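Side-chain contact in putative phosphomethylpyrimidine kinase (Bacteroides thetaiotaomicron, PDB 3MBH), which probably phosphorylates pyridoxal with ATP, as a ribokinase-clan vitamin B6 kinase, and holds pyridoxal in its substrate pocket: residues Y170-L173 with L174-G178. Residues are numbered along the deposited sequence; the frame is centred on the assembly and turned at random.
Sequences YLRL and LSDKG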
ATOM      1  N   TYR A 170     -19.249 -36.970  -5.323  1.00 20.30           N
ATOM      2  CA  TYR A 170     -17.929 -37.112  -5.953  1.00 20.16           C
ATOM      3  C   TYR A 170     -16.801 -36.632  -5.012  1.00 19.64           C
ATOM      4  O   TYR A 170     -15.722 -37.221  -4.938  1.00 19.55           O
ATOM      5  CB  TYR A 170     -17.840 -36.311  -7.244  1.00 21.50           C
ATOM      6  CG  TYR A 170     -18.866 -36.583  -8.316  1.00 24.44           C
ATOM      7  CD1 TYR A 170     -19.215 -37.876  -8.683  1.00 25.86           C
ATOM      8  CD2 TYR A 170     -19.420 -35.520  -9.040  1.00 28.39           C
ATOM      9  CE1 TYR A 170     -20.151 -38.104  -9.713  1.00 28.77           C
ATOM     10  CE2 TYR A 170     -20.367 -35.746 -10.061  1.00 30.47           C
ATOM     11  CZ  TYR A 170     -20.726 -37.032 -10.389  1.00 29.28           C
ATOM     12  OH  TYR A 170     -21.653 -37.221 -11.415  1.00 32.57           O
ATOM     13  N   LEU A 171     -17.049 -35.527  -4.317  1.00 18.86           N
ATOM     14  CA  LEU A 171     -16.051 -34.945  -3.376  1.00 18.77           C
ATOM     15  C   LEU A 171     -15.679 -35.986  -2.304  1.00 19.14           C
ATOM     16  O   LEU A 171     -14.523 -36.233  -2.024  1.00 17.48           O
ATOM     17  CB  LEU A 171     -16.595 -33.660  -2.748  1.00 17.90           C
ATOM     18  CG  LEU A 171     -16.606 -32.416  -3.653  1.00 17.27           C
ATOM     19  CD1 LEU A 171     -17.520 -31.432  -3.032  1.00 14.17           C
ATOM     20  CD2 LEU A 171     -15.190 -31.772  -3.850  1.00 12.94           C
ATOM     21  N   ARG A 172     -16.701 -36.591  -1.733  0.70 20.09           N
ATOM     22  CA  ARG A 172     -16.506 -37.590  -0.713  0.70 20.84           C
ATOM     23  C   ARG A 172     -15.771 -38.841  -1.249  0.70 20.40           C
ATOM     24  O   ARG A 172     -14.912 -39.382  -0.550  0.70 19.91           O
ATOM     25  CB  ARG A 172     -17.871 -37.913  -0.098  0.70 21.40           C
ATOM     26  CG  ARG A 172     -17.878 -39.000   0.920  0.70 24.16           C
ATOM     27  CD  ARG A 172     -16.930 -38.692   2.040  0.70 26.73           C
ATOM     28  NE  ARG A 172     -17.154 -39.590   3.159  0.70 31.44           N
ATOM     29  CZ  ARG A 172     -16.583 -39.437   4.345  0.70 32.30           C
ATOM     30  NH1 ARG A 172     -15.711 -38.445   4.541  0.70 32.15           N
ATOM     31  NH2 ARG A 172     -16.856 -40.295   5.318  0.70 30.96           N
ATOM     32  N   LEU A 173     -16.093 -39.290  -2.471  1.00 20.24           N
ATOM     33  CA  LEU A 173     -15.457 -40.490  -3.059  1.00 20.13           C
ATOM     34  C   LEU A 173     -13.975 -40.240  -3.259  1.00 19.82           C
ATOM     35  O   LEU A 173     -13.153 -41.097  -2.973  1.00 20.90           O
ATOM     36  CB  LEU A 173     -16.030 -40.854  -4.428  1.00 20.41           C
ATOM     37  CG  LEU A 173     -17.377 -41.527  -4.560  1.00 23.41           C
ATOM     38  CD1 LEU A 173     -17.644 -41.746  -6.058  1.00 25.08           C
ATOM     39  CD2 LEU A 173     -17.470 -42.877  -3.792  1.00 20.69           C
ATOM     40  N   LEU A 174     -13.640 -39.054  -3.762  1.00 19.04           N
ATOM     41  CA  LEU A 174     -12.267 -38.668  -3.896  1.00 18.47           C
ATOM     42  C   LEU A 174     -11.557 -38.510  -2.538  1.00 17.95           C
ATOM     43  O   LEU A 174     -10.403 -38.917  -2.392  1.00 17.05           O
ATOM     44  CB  LEU A 174     -12.138 -37.409  -4.770  1.00 19.68           C
ATOM     45  CG  LEU A 174     -12.352 -37.555  -6.294  1.00 19.10           C
ATOM     46  CD1 LEU A 174     -12.139 -36.162  -6.919  1.00 20.06           C
ATOM     47  CD2 LEU A 174     -11.451 -38.605  -6.913  1.00 22.12           C
ATOM     48  N   SER A 175     -12.234 -37.960  -1.528  1.00 17.35           N
ATOM     49  CA  SER A 175     -11.594 -37.822  -0.205  1.00 17.06           C
ATOM     50  C   SER A 175     -11.340 -39.192   0.436  1.00 17.43           C
ATOM     51  O   SER A 175     -10.345 -39.399   1.106  1.00 16.67           O
ATOM     52  CB  SER A 175     -12.439 -37.014   0.737  1.00 16.77           C
ATOM     53  OG  SER A 175     -11.796 -36.940   1.989  1.00 16.27           O
ATOM     54  N   ASP A 176     -12.232 -40.126   0.187  1.00 18.10           N
ATOM     55  CA  ASP A 176     -12.035 -41.509   0.662  1.00 19.31           C
ATOM     56  C   ASP A 176     -10.747 -42.124   0.130  1.00 19.76           C
ATOM     57  O   ASP A 176     -10.181 -42.980   0.763  1.00 21.02           O
ATOM     58  CB  ASP A 176     -13.225 -42.359   0.283  1.00 19.66           C
ATOM     59  CG  ASP A 176     -14.471 -42.030   1.120  1.00 21.50           C
ATOM     60  OD1 ASP A 176     -14.400 -41.321   2.150  1.00 21.54           O
ATOM     61  OD2 ASP A 176     -15.545 -42.489   0.720  1.00 25.75           O
ATOM     62  N   LYS A 177     -10.234 -41.622  -0.989  1.00 20.65           N
ATOM     63  CA  LYS A 177      -9.033 -42.181  -1.548  1.00 20.82           C
ATOM     64  C   LYS A 177      -7.760 -41.698  -0.910  1.00 19.93           C
ATOM     65  O   LYS A 177      -6.698 -42.239  -1.213  1.00 19.09           O
ATOM     66  CB  LYS A 177      -9.029 -41.951  -3.054  1.00 22.01           C
ATOM     67  CG  LYS A 177      -9.808 -43.043  -3.738  1.00 25.59           C
ATOM     68  CD  LYS A 177     -10.434 -42.629  -5.019  1.00 30.54           C
ATOM     69  CE  LYS A 177     -11.450 -43.740  -5.399  1.00 33.26           C
ATOM     70  NZ  LYS A 177     -11.676 -43.812  -6.864  1.00 36.60           N
ATOM     71  N   GLY A 178      -7.859 -40.692  -0.040  1.00 19.45           N
ATOM     72  CA  GLY A 178      -6.680 -40.094   0.598  1.00 19.10           C
ATOM     73  C   GLY A 178      -6.877 -38.655   1.067  1.00 18.93           C
ATOM     74  O   GLY A 178      -6.756 -38.387   2.231  1.00 17.83           O
TER
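Leu174 sits one helical turn after Tyr170, near the end of helix 164-176. Its N donates to Tyr170 O at 3.0 Å in a nearly straight bond, with an N-H...O angle of 171°. The Leu174 side chain starts beside the same carbonyl, its CB and CG each 3.6 Å from Tyr170 O. The side chain also packs on Leu150 and Leu154 of helix 147-154, which Tyr170 also touches.

Ser175 N continues the ladder to Leu171 O at 2.9 Å. The Ser175 side chain is buried. OG lies anti to the backbone N and hydrogen-bonds to Pro179 O. Leu171 points away from this turn and packs on Val182, Ile184, Tyr199 and Tyr201 of the sheet.

Asp176 N bonds to Arg172 O at 2.9 Å, and their side chains meet as well. In the modelled conformer, Arg172 leaves the helix with CG anti to N and bends at chi2 (57°), which brings its end back across the Asp176 carboxylate. Asp176 OD1 lies over one guanidinium face, off-centre toward the rim and 3.4 Å from Arg172 NE. The two planes are 64° apart, and no N-H points at the oxygen.

Lys177 runs extended beyond CG, with its CD 3.7 Å from Leu173 O. Its own N bonds back to Leu174 O, and Gly178 N to Ser175 O. Gly178 then leaves helical geometry with positive phi, a backbone shape that favours glycine.

The turn therefore has two characters. Leu171, Leu174 and the buried Ser175 join the helix to the sheet, and Leu174 also reaches helix 147-154. On the more exposed side, Arg172 in this conformer and Asp176 form an i to i+4 salt bridge that rests on charge attraction, without a directed hydrogen bond.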